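PDB 2III: S-adenosylmethionine decarboxylase proenzyme from Aquifex aeolicus, which probably catalyses the decarboxylation of S-adenosylmethionine to S-adenosylmethioninamine, the propylamine donor for spermidine and spermine synthesis. Local coordinates for residues A[2-7]-A[110-115]; A[11-16]-A[104-109]; A[21-26]-A[47-52]; A[79-84]-A[92-97]. All coordinates share one frame; numbering follows the deposited sequence.

Contact 1 of 4, residues A[2-7]-A[110-115]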
loop_
_atom_site.group_PDB
_atom_site.type_symbol
_atom_site.label_atom_id
_atom_site.label_comp_id
_atom_site.label_asym_id
_atom_site.label_seq_id
_atom_site.Cartn_x
_atom_site.Cartn_y
_atom_site.Cartn_z
ATOM N N ALA A 2 22.659 11.372 2.228
ATOM C CA ALA A 2 21.633 10.316 2.008
ATOM C C ALA A 2 20.270 10.939 1.718
ATOM O O ALA A 2 19.884 11.935 2.334
ATOM C CB ALA A 2 21.549 9.419 3.230
ATOM N N LYS A 3 19.550 10.352 0.769
ATOM C CA LYS A 3 18.228 10.838 0.396
ATOM C C LYS A 3 17.238 9.681 0.421
ATOM O O LYS A 3 17.627 8.511 0.341
ATOM C CB LYS A 3 18.261 11.442 -1.011
ATOM C CG LYS A 3 18.500 10.416 -2.122
ATOM C CD LYS A 3 18.506 11.056 -3.512
ATOM C CE LYS A 3 17.145 11.644 -3.897
ATOM N NZ LYS A 3 16.085 10.609 -4.082
ATOM N N THR A 4 15.956 10.009 0.531
ATOM C CA THR A 4 14.919 8.988 0.548
ATOM C C THR A 4 14.334 8.921 -0.862
ATOM O O THR A 4 14.179 9.946 -1.523
ATOM C CB THR A 4 13.808 9.323 1.598
ATOM O OG1 THR A 4 12.870 8.241 1.670
ATOM C CG2 THR A 4 13.072 10.603 1.231
ATOM N N LEU A 5 14.042 7.713 -1.329
ATOM C CA LEU A 5 13.497 7.526 -2.668
ATOM C C LEU A 5 12.001 7.766 -2.701
ATOM O O LEU A 5 11.434 8.042 -3.762
ATOM C CB LEU A 5 13.799 6.112 -3.180
ATOM C CG LEU A 5 15.251 5.838 -3.585
ATOM C CD1 LEU A 5 15.426 4.364 -3.911
ATOM C CD2 LEU A 5 15.628 6.711 -4.783
ATOM N N GLY A 6 11.361 7.655 -1.540
ATOM C CA GLY A 6 9.927 7.864 -1.480
ATOM C C GLY A 6 9.394 8.195 -0.102
ATOM O O GLY A 6 10.040 7.942 0.915
ATOM N N LEU A 7 8.201 8.776 -0.075
ATOM C CA LEU A 7 7.552 9.143 1.169
ATOM C C LEU A 7 6.214 8.414 1.184
ATOM O O LEU A 7 5.441 8.480 0.226
ATOM C CB LEU A 7 7.330 10.650 1.235
ATOM C CG LEU A 7 6.964 11.163 2.625
ATOM C CD1 LEU A 7 8.189 11.127 3.526
ATOM C CD2 LEU A 7 6.457 12.565 2.512
ATOM N N VAL A 110 4.089 8.618 9.008
ATOM C CA VAL A 110 4.842 8.859 7.780
ATOM C C VAL A 110 6.144 8.059 7.814
ATOM O O VAL A 110 6.801 7.987 8.848
ATOM C CB VAL A 110 5.167 10.370 7.628
ATOM C CG1 VAL A 110 5.881 10.634 6.320
ATOM C CG2 VAL A 110 3.885 11.180 7.694
ATOM N N HIS A 111 6.506 7.454 6.682
ATOM C CA HIS A 111 7.737 6.660 6.556
ATOM C C HIS A 111 8.540 7.087 5.323
ATOM O O HIS A 111 7.970 7.331 4.263
ATOM C CB HIS A 111 7.418 5.171 6.360
ATOM C CG HIS A 111 6.693 4.533 7.499
ATOM N ND1 HIS A 111 7.256 4.372 8.746
ATOM C CD2 HIS A 111 5.465 3.966 7.566
ATOM C CE1 HIS A 111 6.408 3.731 9.530
ATOM N NE2 HIS A 111 5.313 3.473 8.839
ATOM N N GLU A 112 9.856 7.174 5.451
ATOM C CA GLU A 112 10.673 7.493 4.288
ATOM C C GLU A 112 11.049 6.093 3.828
ATOM O O GLU A 112 11.679 5.347 4.577
ATOM C CB GLU A 112 11.930 8.268 4.679
ATOM C CG GLU A 112 11.660 9.582 5.394
ATOM C CD GLU A 112 12.923 10.418 5.565
ATOM O OE1 GLU A 112 13.917 9.899 6.122
ATOM O OE2 GLU A 112 12.918 11.596 5.140
ATOM N N ARG A 113 10.642 5.718 2.621
ATOM C CA ARG A 113 10.928 4.375 2.123
ATOM C C ARG A 113 12.149 4.340 1.205
ATOM O O ARG A 113 12.178 5.004 0.173
ATOM C CB ARG A 113 9.721 3.808 1.350
ATOM C CG ARG A 113 8.342 3.859 2.040
ATOM C CD ARG A 113 8.175 2.887 3.196
ATOM N NE ARG A 113 8.395 1.477 2.859
ATOM C CZ ARG A 113 7.464 0.628 2.422
ATOM N NH1 ARG A 113 6.212 1.021 2.246
ATOM N NH2 ARG A 113 7.783 -0.644 2.200
ATOM N N GLY A 114 13.154 3.563 1.593
ATOM C CA GLY A 114 14.347 3.420 0.774
ATOM C C GLY A 114 15.360 4.535 0.893
ATOM O O GLY A 114 15.246 5.570 0.229
ATOM N N ILE A 115 16.367 4.316 1.729
ATOM C CA ILE A 115 17.410 5.310 1.940
ATOM C C ILE A 115 18.670 4.928 1.172
ATOM O O ILE A 115 19.222 3.842 1.359
ATOM C CB ILE A 115 17.719 5.460 3.440
ATOM C CG1 ILE A 115 16.441 5.893 4.171
ATOM C CG2 ILE A 115 18.823 6.499 3.651
ATOM C CD1 ILE A 115 16.641 6.203 5.639
#

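Contact 2 of 4, residues A[11-16]-A[104-109]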
loop_
_atom_site.group_PDB
_atom_site.type_symbol
_atom_site.label_atom_id
_atom_site.label_comp_id
_atom_site.label_asym_id
_atom_site.label_seq_id
_atom_site.Cartn_x
_atom_site.Cartn_y
_atom_site.Cartn_z
ATOM N N ALA A 11 -2.861 6.511 6.944
ATOM C CA ALA A 11 -3.743 7.040 7.968
ATOM C C ALA A 11 -4.990 6.201 8.104
ATOM O O ALA A 11 -5.500 5.667 7.121
ATOM C CB ALA A 11 -4.129 8.465 7.624
ATOM N N ASP A 12 -5.468 6.071 9.334
ATOM C CA ASP A 12 -6.699 5.347 9.585
ATOM C C ASP A 12 -7.676 6.459 9.961
ATOM O O ASP A 12 -7.471 7.177 10.942
ATOM C CB ASP A 12 -6.519 4.345 10.727
ATOM C CG ASP A 12 -5.437 3.316 10.434
ATOM O OD1 ASP A 12 -5.102 3.108 9.244
ATOM O OD2 ASP A 12 -4.928 2.707 11.398
ATOM N N LEU A 13 -8.718 6.619 9.157
ATOM C CA LEU A 13 -9.700 7.673 9.384
ATOM C C LEU A 13 -10.975 7.149 10.035
ATOM O O LEU A 13 -11.616 6.242 9.510
ATOM C CB LEU A 13 -10.040 8.346 8.052
ATOM C CG LEU A 13 -8.892 8.608 7.072
ATOM C CD1 LEU A 13 -9.439 9.382 5.889
ATOM C CD2 LEU A 13 -7.766 9.391 7.739
ATOM N N TYR A 14 -11.343 7.738 11.172
ATOM C CA TYR A 14 -12.539 7.335 11.905
ATOM C C TYR A 14 -13.610 8.425 11.910
ATOM O O TYR A 14 -13.326 9.604 11.699
ATOM C CB TYR A 14 -12.188 6.993 13.355
ATOM C CG TYR A 14 -11.162 5.893 13.512
ATOM C CD1 TYR A 14 -11.520 4.654 14.045
ATOM C CD2 TYR A 14 -9.825 6.093 13.145
ATOM C CE1 TYR A 14 -10.585 3.649 14.211
ATOM C CE2 TYR A 14 -8.874 5.083 13.310
ATOM C CZ TYR A 14 -9.267 3.864 13.845
ATOM O OH TYR A 14 -8.351 2.855 14.026
ATOM N N GLY A 15 -14.847 8.018 12.166
ATOM C CA GLY A 15 -15.933 8.978 12.210
ATOM C C GLY A 15 -16.314 9.474 10.835
ATOM O O GLY A 15 -16.870 10.560 10.696
ATOM N N VAL A 16 -16.016 8.677 9.815
ATOM C CA VAL A 16 -16.343 9.047 8.446
ATOM C C VAL A 16 -17.769 8.617 8.104
ATOM O O VAL A 16 -18.149 7.468 8.334
ATOM C CB VAL A 16 -15.385 8.381 7.440
ATOM C CG1 VAL A 16 -15.846 8.682 6.011
ATOM C CG2 VAL A 16 -13.950 8.872 7.677
ATOM N N LYS A 104 -13.597 12.365 11.955
ATOM C CA LYS A 104 -13.644 12.999 13.267
ATOM C C LYS A 104 -12.364 12.729 14.069
ATOM O O LYS A 104 -11.933 13.570 14.855
ATOM C CB LYS A 104 -14.879 12.519 14.041
ATOM C CG LYS A 104 -16.190 13.010 13.426
ATOM C CD LYS A 104 -17.399 12.630 14.257
ATOM C CE LYS A 104 -17.593 11.122 14.334
ATOM N NZ LYS A 104 -18.733 10.760 15.227
ATOM N N ARG A 105 -11.760 11.561 13.848
ATOM C CA ARG A 105 -10.524 11.165 14.522
ATOM C C ARG A 105 -9.572 10.544 13.518
ATOM O O ARG A 105 -9.987 9.842 12.582
ATOM C CB ARG A 105 -10.794 10.156 15.645
ATOM C CG ARG A 105 -11.129 10.802 16.966
ATOM C CD ARG A 105 -11.592 9.792 18.009
ATOM N NE ARG A 105 -12.335 10.496 19.049
ATOM C CZ ARG A 105 -11.806 11.416 19.852
ATOM N NH1 ARG A 105 -10.522 11.734 19.753
ATOM N NH2 ARG A 105 -12.576 12.060 20.719
ATOM N N ILE A 106 -8.287 10.779 13.734
ATOM C CA ILE A 106 -7.277 10.273 12.822
ATOM C C ILE A 106 -6.041 9.703 13.511
ATOM O O ILE A 106 -5.639 10.155 14.583
ATOM C CB ILE A 106 -6.804 11.411 11.873
ATOM C CG1 ILE A 106 -7.991 11.948 11.079
ATOM C CG2 ILE A 106 -5.723 10.909 10.936
ATOM C CD1 ILE A 106 -7.724 13.287 10.418
ATOM N N ASP A 107 -5.462 8.687 12.889
ATOM C CA ASP A 107 -4.219 8.112 13.369
ATOM C C ASP A 107 -3.373 8.079 12.108
ATOM O O ASP A 107 -3.701 7.390 11.139
ATOM C CB ASP A 107 -4.391 6.700 13.929
ATOM C CG ASP A 107 -3.107 6.185 14.567
ATOM O OD1 ASP A 107 -2.536 6.927 15.404
ATOM O OD2 ASP A 107 -2.666 5.060 14.231
ATOM N N LYS A 108 -2.290 8.842 12.112
ATOM C CA LYS A 108 -1.438 8.933 10.944
ATOM C C LYS A 108 0.018 8.651 11.259
ATOM O O LYS A 108 0.461 8.806 12.400
ATOM C CB LYS A 108 -1.575 10.333 10.346
ATOM C CG LYS A 108 -0.730 10.579 9.122
ATOM C CD LYS A 108 -0.674 12.063 8.785
ATOM C CE LYS A 108 -2.045 12.628 8.470
ATOM N NZ LYS A 108 -1.954 14.069 8.109
ATOM N N GLN A 109 0.755 8.227 10.235
ATOM C CA GLN A 109 2.183 7.949 10.356
ATOM C C GLN A 109 2.845 8.152 8.996
ATOM O O GLN A 109 2.233 7.903 7.959
ATOM C CB GLN A 109 2.426 6.521 10.854
ATOM C CG GLN A 109 1.727 6.219 12.168
ATOM C CD GLN A 109 2.394 5.120 12.956
ATOM O OE1 GLN A 109 1.823 4.599 13.916
ATOM N NE2 GLN A 109 3.615 4.768 12.570
#

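Contact 3 of 4, residues A[21-26]-A[47-52]. With MG (magnesium ion), chain B.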
loop_
_atom_site.group_PDB
_atom_site.type_symbol
_atom_site.label_atom_id
_atom_site.label_comp_id
_atom_site.label_asym_id
_atom_site.label_seq_id
_atom_site.Cartn_x
_atom_site.Cartn_y
_atom_site.Cartn_z
ATOM N N ILE A 21 -18.177 6.563 1.876
ATOM C CA ILE A 21 -17.284 5.437 1.620
ATOM C C ILE A 21 -17.949 4.078 1.423
ATOM O O ILE A 21 -17.304 3.047 1.625
ATOM C CB ILE A 21 -16.290 5.289 2.801
ATOM C CG1 ILE A 21 -17.079 5.142 4.107
ATOM C CG2 ILE A 21 -15.365 6.509 2.879
ATOM C CD1 ILE A 21 -16.228 4.978 5.373
ATOM N N ASP A 22 -19.214 4.051 1.018
ATOM C CA ASP A 22 -19.888 2.768 0.855
ATOM C C ASP A 22 -19.844 2.133 -0.538
ATOM O O ASP A 22 -19.850 0.906 -0.656
ATOM C CB ASP A 22 -21.344 2.870 1.351
ATOM C CG ASP A 22 -22.169 3.901 0.587
ATOM O OD1 ASP A 22 -23.397 3.947 0.802
ATOM O OD2 ASP A 22 -21.600 4.665 -0.221
ATOM N N ARG A 23 -19.784 2.943 -1.590
ATOM C CA ARG A 23 -19.756 2.386 -2.941
ATOM C C ARG A 23 -18.449 2.714 -3.679
ATOM O O ARG A 23 -17.705 3.601 -3.268
ATOM C CB ARG A 23 -20.948 2.916 -3.757
ATOM C CG ARG A 23 -22.331 2.790 -3.091
ATOM C CD ARG A 23 -22.717 1.350 -2.770
ATOM N NE ARG A 23 -22.901 0.526 -3.963
ATOM C CZ ARG A 23 -23.057 -0.797 -3.942
ATOM N NH1 ARG A 23 -23.054 -1.458 -2.789
ATOM N NH2 ARG A 23 -23.206 -1.463 -5.078
ATOM N N VAL A 24 -18.168 1.989 -4.761
ATOM C CA VAL A 24 -16.972 2.245 -5.554
ATOM C C VAL A 24 -16.988 3.662 -6.133
ATOM O O VAL A 24 -15.965 4.344 -6.156
ATOM C CB VAL A 24 -16.842 1.250 -6.726
ATOM C CG1 VAL A 24 -15.815 1.768 -7.741
ATOM C CG2 VAL A 24 -16.409 -0.120 -6.201
ATOM N N GLU A 25 -18.153 4.098 -6.603
ATOM C CA GLU A 25 -18.303 5.433 -7.176
ATOM C C GLU A 25 -17.655 6.476 -6.275
ATOM O O GLU A 25 -16.954 7.367 -6.754
ATOM C CB GLU A 25 -19.786 5.786 -7.346
ATOM C CG GLU A 25 -20.548 4.873 -8.285
ATOM C CD GLU A 25 -20.422 3.411 -7.897
ATOM O OE1 GLU A 25 -20.682 3.079 -6.720
ATOM O OE2 GLU A 25 -20.061 2.595 -8.773
ATOM N N ASP A 26 -17.905 6.360 -4.971
ATOM C CA ASP A 26 -17.358 7.299 -3.993
ATOM C C ASP A 26 -15.817 7.259 -3.970
ATOM O O ASP A 26 -15.158 8.294 -4.060
ATOM C CB ASP A 26 -17.883 6.977 -2.584
ATOM C CG ASP A 26 -19.395 6.792 -2.532
ATOM O OD1 ASP A 26 -20.134 7.766 -2.787
ATOM O OD2 ASP A 26 -19.840 5.663 -2.222
ATOM N N TYR A 47 -10.531 -0.725 -8.788
ATOM C CA TYR A 47 -11.486 -0.688 -7.695
ATOM C C TYR A 47 -12.261 -1.976 -7.526
ATOM O O TYR A 47 -12.408 -2.759 -8.463
ATOM C CB TYR A 47 -12.469 0.453 -7.910
ATOM C CG TYR A 47 -11.789 1.782 -8.103
ATOM C CD1 TYR A 47 -11.255 2.144 -9.342
ATOM C CD2 TYR A 47 -11.643 2.666 -7.035
ATOM C CE1 TYR A 47 -10.588 3.359 -9.512
ATOM C CE2 TYR A 47 -10.980 3.878 -7.189
ATOM C CZ TYR A 47 -10.455 4.219 -8.427
ATOM O OH TYR A 47 -9.795 5.419 -8.567
ATOM N N TYR A 48 -12.757 -2.194 -6.315
ATOM C CA TYR A 48 -13.544 -3.379 -6.032
ATOM C C TYR A 48 -14.667 -3.059 -5.052
ATOM O O TYR A 48 -14.449 -2.411 -4.034
ATOM C CB TYR A 48 -12.670 -4.491 -5.458
ATOM C CG TYR A 48 -13.412 -5.801 -5.374
ATOM C CD1 TYR A 48 -13.723 -6.522 -6.527
ATOM C CD2 TYR A 48 -13.849 -6.300 -4.145
ATOM C CE1 TYR A 48 -14.453 -7.709 -6.459
ATOM C CE2 TYR A 48 -14.579 -7.488 -4.067
ATOM C CZ TYR A 48 -14.878 -8.184 -5.228
ATOM O OH TYR A 48 -15.601 -9.349 -5.157
ATOM N N GLN A 49 -15.869 -3.519 -5.374
ATOM C CA GLN A 49 -17.042 -3.300 -4.535
ATOM C C GLN A 49 -17.267 -4.519 -3.653
ATOM O O GLN A 49 -17.364 -5.641 -4.149
ATOM C CB GLN A 49 -18.275 -3.064 -5.417
ATOM C CG GLN A 49 -19.590 -2.879 -4.668
ATOM C CD GLN A 49 -19.589 -1.666 -3.758
ATOM O OE1 GLN A 49 -19.553 -1.793 -2.532
ATOM N NE2 GLN A 49 -19.621 -0.478 -4.354
ATOM N N PHE A 50 -17.330 -4.304 -2.344
ATOM C CA PHE A 50 -17.574 -5.402 -1.416
ATOM C C PHE A 50 -19.041 -5.388 -1.022
ATOM O O PHE A 50 -19.702 -4.351 -1.095
ATOM C CB PHE A 50 -16.713 -5.257 -0.154
ATOM C CG PHE A 50 -15.255 -5.560 -0.378
ATOM C CD1 PHE A 50 -14.832 -6.863 -0.623
ATOM C CD2 PHE A 50 -14.305 -4.539 -0.365
ATOM C CE1 PHE A 50 -13.481 -7.148 -0.861
ATOM C CE2 PHE A 50 -12.949 -4.815 -0.604
ATOM C CZ PHE A 50 -12.541 -6.123 -0.850
ATOM N N GLN A 51 -19.552 -6.546 -0.621
ATOM C CA GLN A 51 -20.936 -6.642 -0.182
ATOM C C GLN A 51 -20.912 -6.734 1.338
ATOM O O GLN A 51 -20.001 -7.336 1.910
ATOM C CB GLN A 51 -21.599 -7.884 -0.787
ATOM C CG GLN A 51 -21.685 -7.834 -2.307
ATOM C CD GLN A 51 -22.469 -6.626 -2.821
ATOM O OE1 GLN A 51 -22.349 -6.246 -3.986
ATOM N NE2 GLN A 51 -23.276 -6.026 -1.955
ATOM N N PRO A 52 -21.914 -6.150 2.015
ATOM C CA PRO A 52 -23.063 -5.419 1.472
ATOM C C PRO A 52 -22.678 -3.992 1.129
ATOM O O PRO A 52 -23.512 -3.202 0.693
ATOM C CB PRO A 52 -24.055 -5.464 2.618
ATOM C CG PRO A 52 -23.143 -5.229 3.794
ATOM C CD PRO A 52 -21.957 -6.148 3.491
HETATM MG MG MG B . -22.162 6.736 -1.073
HETATM O O HOH W 1 -23.354 -4.180 -5.935
HETATM O O HOH W 2 -22.412 6.445 -2.673
#

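Contact 4 of 4, residues A[79-84]-A[92-97]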
loop_
_atom_site.group_PDB
_atom_site.type_symbol
_atom_site.label_atom_id
_atom_site.label_comp_id
_atom_site.label_asym_id
_atom_site.label_seq_id
_atom_site.Cartn_x
_atom_site.Cartn_y
_atom_site.Cartn_z
ATOM N N VAL A 79 -6.175 4.615 4.543
ATOM C CA VAL A 79 -5.541 5.213 3.373
ATOM C C VAL A 79 -4.011 5.166 3.309
ATOM O O VAL A 79 -3.328 5.301 4.320
ATOM C CB VAL A 79 -5.953 6.693 3.268
ATOM C CG1 VAL A 79 -5.502 7.263 1.930
ATOM C CG2 VAL A 79 -7.472 6.832 3.462
ATOM N N ASP A 80 -3.483 4.994 2.102
ATOM C CA ASP A 80 -2.043 4.981 1.891
ATOM C C ASP A 80 -1.693 5.881 0.716
ATOM O O ASP A 80 -2.268 5.750 -0.371
ATOM C CB ASP A 80 -1.530 3.570 1.562
ATOM C CG ASP A 80 -1.477 2.659 2.770
ATOM O OD1 ASP A 80 -0.377 2.130 3.050
ATOM O OD2 ASP A 80 -2.526 2.459 3.425
ATOM N N VAL A 81 -0.758 6.797 0.934
ATOM C CA VAL A 81 -0.291 7.662 -0.140
ATOM C C VAL A 81 1.219 7.522 -0.149
ATOM O O VAL A 81 1.907 8.049 0.715
ATOM C CB VAL A 81 -0.684 9.135 0.058
ATOM C CG1 VAL A 81 -0.050 9.993 -1.043
ATOM C CG2 VAL A 81 -2.196 9.272 -0.014
ATOM N N TYR A 82 1.716 6.791 -1.140
ATOM C CA TYR A 82 3.138 6.505 -1.302
ATOM C C TYR A 82 3.620 7.021 -2.664
ATOM O O TYR A 82 3.245 6.472 -3.697
ATOM C CB TYR A 82 3.321 4.983 -1.203
ATOM C CG TYR A 82 4.731 4.440 -1.284
ATOM C CD1 TYR A 82 4.960 3.070 -1.178
ATOM C CD2 TYR A 82 5.838 5.281 -1.464
ATOM C CE1 TYR A 82 6.249 2.540 -1.247
ATOM C CE2 TYR A 82 7.139 4.760 -1.537
ATOM C CZ TYR A 82 7.335 3.387 -1.428
ATOM O OH TYR A 82 8.603 2.847 -1.525
ATOM N N THR A 83 4.434 8.080 -2.659
ATOM C CA THR A 83 4.981 8.658 -3.894
ATOM C C THR A 83 6.510 8.653 -3.856
ATOM O O THR A 83 7.116 8.563 -2.785
ATOM C CB THR A 83 4.538 10.119 -4.093
ATOM O OG1 THR A 83 5.116 10.932 -3.064
ATOM C CG2 THR A 83 3.030 10.237 -4.019
ATOM N N CYS A 84 7.132 8.770 -5.024
ATOM C CA CYS A 84 8.592 8.781 -5.122
ATOM C C CYS A 84 9.099 10.101 -5.689
ATOM O O CYS A 84 8.660 10.532 -6.752
ATOM C CB CYS A 84 9.070 7.636 -6.019
ATOM S SG CYS A 84 8.514 6.004 -5.499
ATOM N N ARG A 92 -0.162 16.574 -0.302
ATOM C CA ARG A 92 -1.345 17.179 -0.916
ATOM C C ARG A 92 -2.430 16.121 -1.154
ATOM O O ARG A 92 -3.605 16.351 -0.877
ATOM C CB ARG A 92 -0.959 17.845 -2.242
ATOM C CG ARG A 92 -0.049 19.058 -2.077
ATOM C CD ARG A 92 0.298 19.678 -3.417
ATOM N NE ARG A 92 -0.880 20.179 -4.126
ATOM C CZ ARG A 92 -1.674 21.150 -3.679
ATOM N NH1 ARG A 92 -2.721 21.539 -4.395
ATOM N NH2 ARG A 92 -1.424 21.732 -2.513
ATOM N N ALA A 93 -2.026 14.956 -1.654
ATOM C CA ALA A 93 -2.973 13.882 -1.917
ATOM C C ALA A 93 -3.679 13.464 -0.638
ATOM O O ALA A 93 -4.894 13.279 -0.631
ATOM C CB ALA A 93 -2.263 12.686 -2.536
HETATM N N MSE A 94 -2.921 13.325 0.446
HETATM C CA MSE A 94 -3.507 12.921 1.720
HETATM C C MSE A 94 -4.369 14.032 2.316
HETATM O O MSE A 94 -5.399 13.749 2.926
HETATM C CB MSE A 94 -2.422 12.506 2.726
HETATM C CG MSE A 94 -2.985 11.952 4.042
HETATM SE SE MSE A 94 -4.087 10.344 3.792
HETATM C CE MSE A 94 -2.652 9.011 3.704
ATOM N N ASP A 95 -3.963 15.290 2.138
ATOM C CA ASP A 95 -4.746 16.416 2.664
ATOM C C ASP A 95 -6.096 16.456 1.956
ATOM O O ASP A 95 -7.138 16.717 2.573
ATOM C CB ASP A 95 -4.034 17.760 2.431
ATOM C CG ASP A 95 -2.768 17.913 3.257
ATOM O OD1 ASP A 95 -2.627 17.207 4.273
ATOM O OD2 ASP A 95 -1.918 18.755 2.893
ATOM N N TYR A 96 -6.067 16.208 0.648
ATOM C CA TYR A 96 -7.282 16.207 -0.151
ATOM C C TYR A 96 -8.214 15.097 0.332
ATOM O O TYR A 96 -9.360 15.351 0.696
ATOM C CB TYR A 96 -6.952 15.995 -1.638
ATOM C CG TYR A 96 -8.184 15.959 -2.513
ATOM C CD1 TYR A 96 -8.832 17.136 -2.895
ATOM C CD2 TYR A 96 -8.738 14.745 -2.913
ATOM C CE1 TYR A 96 -10.004 17.102 -3.654
ATOM C CE2 TYR A 96 -9.906 14.699 -3.669
ATOM C CZ TYR A 96 -10.533 15.880 -4.037
ATOM O OH TYR A 96 -11.682 15.833 -4.792
ATOM N N ILE A 97 -7.715 13.863 0.332
ATOM C CA ILE A 97 -8.506 12.721 0.768
ATOM C C ILE A 97 -9.125 12.955 2.151
ATOM O O ILE A 97 -10.317 12.731 2.352
ATOM C CB ILE A 97 -7.639 11.432 0.773
ATOM C CG1 ILE A 97 -7.333 11.022 -0.673
ATOM C CG2 ILE A 97 -8.352 10.313 1.529
ATOM C CD1 ILE A 97 -6.350 9.881 -0.819
#

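Contact 1 of 4, residues A[2-7]-A[110-115]
Thr-4 and Glu-112 meet with their side chains crossed at about a right angle. Thr-4 OG1 sits 3.2 Å from Glu-112 CB, and Thr-4 CG2 lies toward the carboxylate. With OG1 anti to the backbone N (chi1 -175°), the hydroxyl turns along its own strand and donates to Gly-6 O at 2.9 Å. Arg-113 N reaches the same oxygen, also at 2.9 Å, from the opposite face of the carbonyl plane. Gly-6 O is thus gripped from two sides. Replacing Thr-4 by a valine would probably leave Gly-6 O without its side-chain donor, gripped on one face by Arg-113 N. At the corner Leu-5 N donates to Gly-114 O at 2.9 Å. Further along, Leu-7 CD1 packs obliquely on Val-110 CG1 at 3.7 Å. At the other end Ala-2 CB touches Ile-115 CG2. Arg-113 leads away and forms a salt bridge with Asp-12 of the second subunit. The pairing joins strands 3-14 and 105-116 as antiparallel neighbours. Leu-7 also bonds through its backbone to Thr-83 of strand 76-84, while its side chain and that of Val-110 lie against Tyr-91 of helix 87-101.

Contact 2 of 4, residues A[11-16]-A[104-109]
Tyr-14 faces both Lys-104 and Arg-105, a classic beta bulge where strand 105-109 begins its antiparallel run beside strand 11-14. Tyr-14 O takes the Lys-104 N-H at 2.8 Å, in the carbonyl plane. It also receives a weak bond from Arg-105 N at 3.3 Å. One carbonyl therefore serves two successive amides. In return, Tyr-14 N donates to Arg-105 O at 2.9 Å, almost straight (166°).

The next hydrogen-bonded pair is Asp-12 with Asp-107. Asp-12 N donates a hydrogen bond to Asp-107 O at 2.8 Å, and Asp-107 N returns a longer bond to Asp-12 O. Their carboxylates lie on the same face of the sheet, with the two OD2 atoms 4.3 Å apart. The nearby like charges are probably offset in part by Arg-113 of the second subunit, which forms a salt bridge with Asp-12 OD1. Tyr-14 OH is satisfied across the same interface by the backbone N of Ile-115 of the second subunit. The backbone of Ala-11 and Leu-13 bonds instead to strand 76-84, which flanks strand 3-14 on its other side. Ala-11 O also accepts from Arg-113 NH2 of the second subunit.

The opposite face is mainly apolar next to the strands: Leu-13, Ile-106, Ala-11 and the aliphatic start of Lys-108. Leu-13 and Ile-106 lie side by side and point the same way, toward helix 87-101. Ala-11 CB rests against Lys-108 CB. Beyond the bulge, Gly-15 has a positive phi (73°). The Lys-104 chain bends at chi3 and passes close over this glycine, where a CB would clash. Its CE lies 3.4 Å from Gly-15 CA.

Contact 3 of 4, residues A[21-26]-A[47-52]
Val-24, in the first turn of helix 24-37, packs on Tyr-47 and Gln-49 of edge strand 42-49, a helix-on-sheet contact of the two-layer alpha-beta sandwich. This is the tight part. Val-24 CG1 sits 3.6 Å from Tyr-47 CB and approaches the ring obliquely. The other branch, CG2, is 3.6 Å from Gln-49 CB. CG1 is anti to the backbone N (chi1 165°) and CG2 anti to the carbonyl carbon, which spreads the two methyls over alternate strand residues, Tyr-47 and Gln-49, that point toward the helix. Ala-55 of strand 55-61 also touches Val-24.

Beside this patch, Arg-23 lays its guanidinium flat on the Gln-49 amide. The two planes are only 8° apart and the side chains cross at about a right angle. The arginine chain bends at chi2 and chi3 to curl over the amide. An alanine in place of Arg-23 is likely to uncover this face of the Gln-49 amide and leave it freer to turn.

The solvent side is looser. Pro-52 O lies in the plane of the guanidinium, but 3.9 Å from Arg-23 NH1. A water bridges Arg-23 NH2, at 2.9 Å, to Gln-51 OE1.

Arg-23 is also the N-cap residue. Its backbone N donates to Asp-26 OD2, which ties down the start of the helix. Asp-26 is a member of the magnesium site, and its OD1 accepts a hydrogen bond from a water modelled doubtfully close to the ion. The direct protein ligands are Asp-19, through its carbonyl oxygen, and Asp-22, whose OD2 binds the magnesium at 2.3 Å.

Contact 4 of 4, residues A[79-84]-A[92-97]
Strand 79-84 and helix 92-97 run nearly antiparallel, 159° between their directions, with axes 8.7 Å apart at the closest. Their backbones come nearest at Val-81 and Met-94. Alternate strand residues, Val-79 and Val-81, point toward the helix and meet Ala-93, Met-94 and Ile-97. Met-94 is a selenomethionine. Its CG is anti to the backbone N (chi1 -175°) and the chain then bends at chi2 and chi3, which brings the terminal methyl down between the valines. Its CE lies 3.8 Å from both Val-79 CG1 and Val-81 CG2. SE runs alongside Val-79, the two side chains sliding past each other in opposite directions. Val-81 sends its other methyl, CG1, to Ala-93 CB at 3.8 Å. One turn on, Ile-97 CD1 reaches Val-79 CG1 at 3.9 Å. The contact is buried, wholly apolar helix-on-sheet packing of the two-layer alpha-beta sandwich. Asp-80 and Tyr-82 point to the other face of the sheet; Asp-80 bonds there with His-8 and forms a salt bridge with Arg-113 of the second subunit. Cys-84, the predicted catalytic proton donor, ends the segment. Strand 76-84 lies between strands 3-14 and 65-71, and helix 87-101 covers it, with Ile-9 touching Met-94 and helix 24-37 packing against Ile-97.

Contact 4 is the buried core, near the centre of the chain, and holds by apolar packing alone. Contacts 1 and 2 use the same two strands, 3-14 and 105-116; the centres of the two contacts are about 23 Å apart. Both are partly buried strand pairings made by backbone hydrogen bonds, and some of their polar side chains reach the second subunit. Strand 3-14 also carries them to contact 4: Leu-7 and Ala-11 each meet strand 76-84 through the backbone. Contact 3 lies at the surface, at the opposite edge of the sheet. There flat polar groups, water and a magnesium ion take part. It touches contact 2 where Val-16 packs on Ile-21.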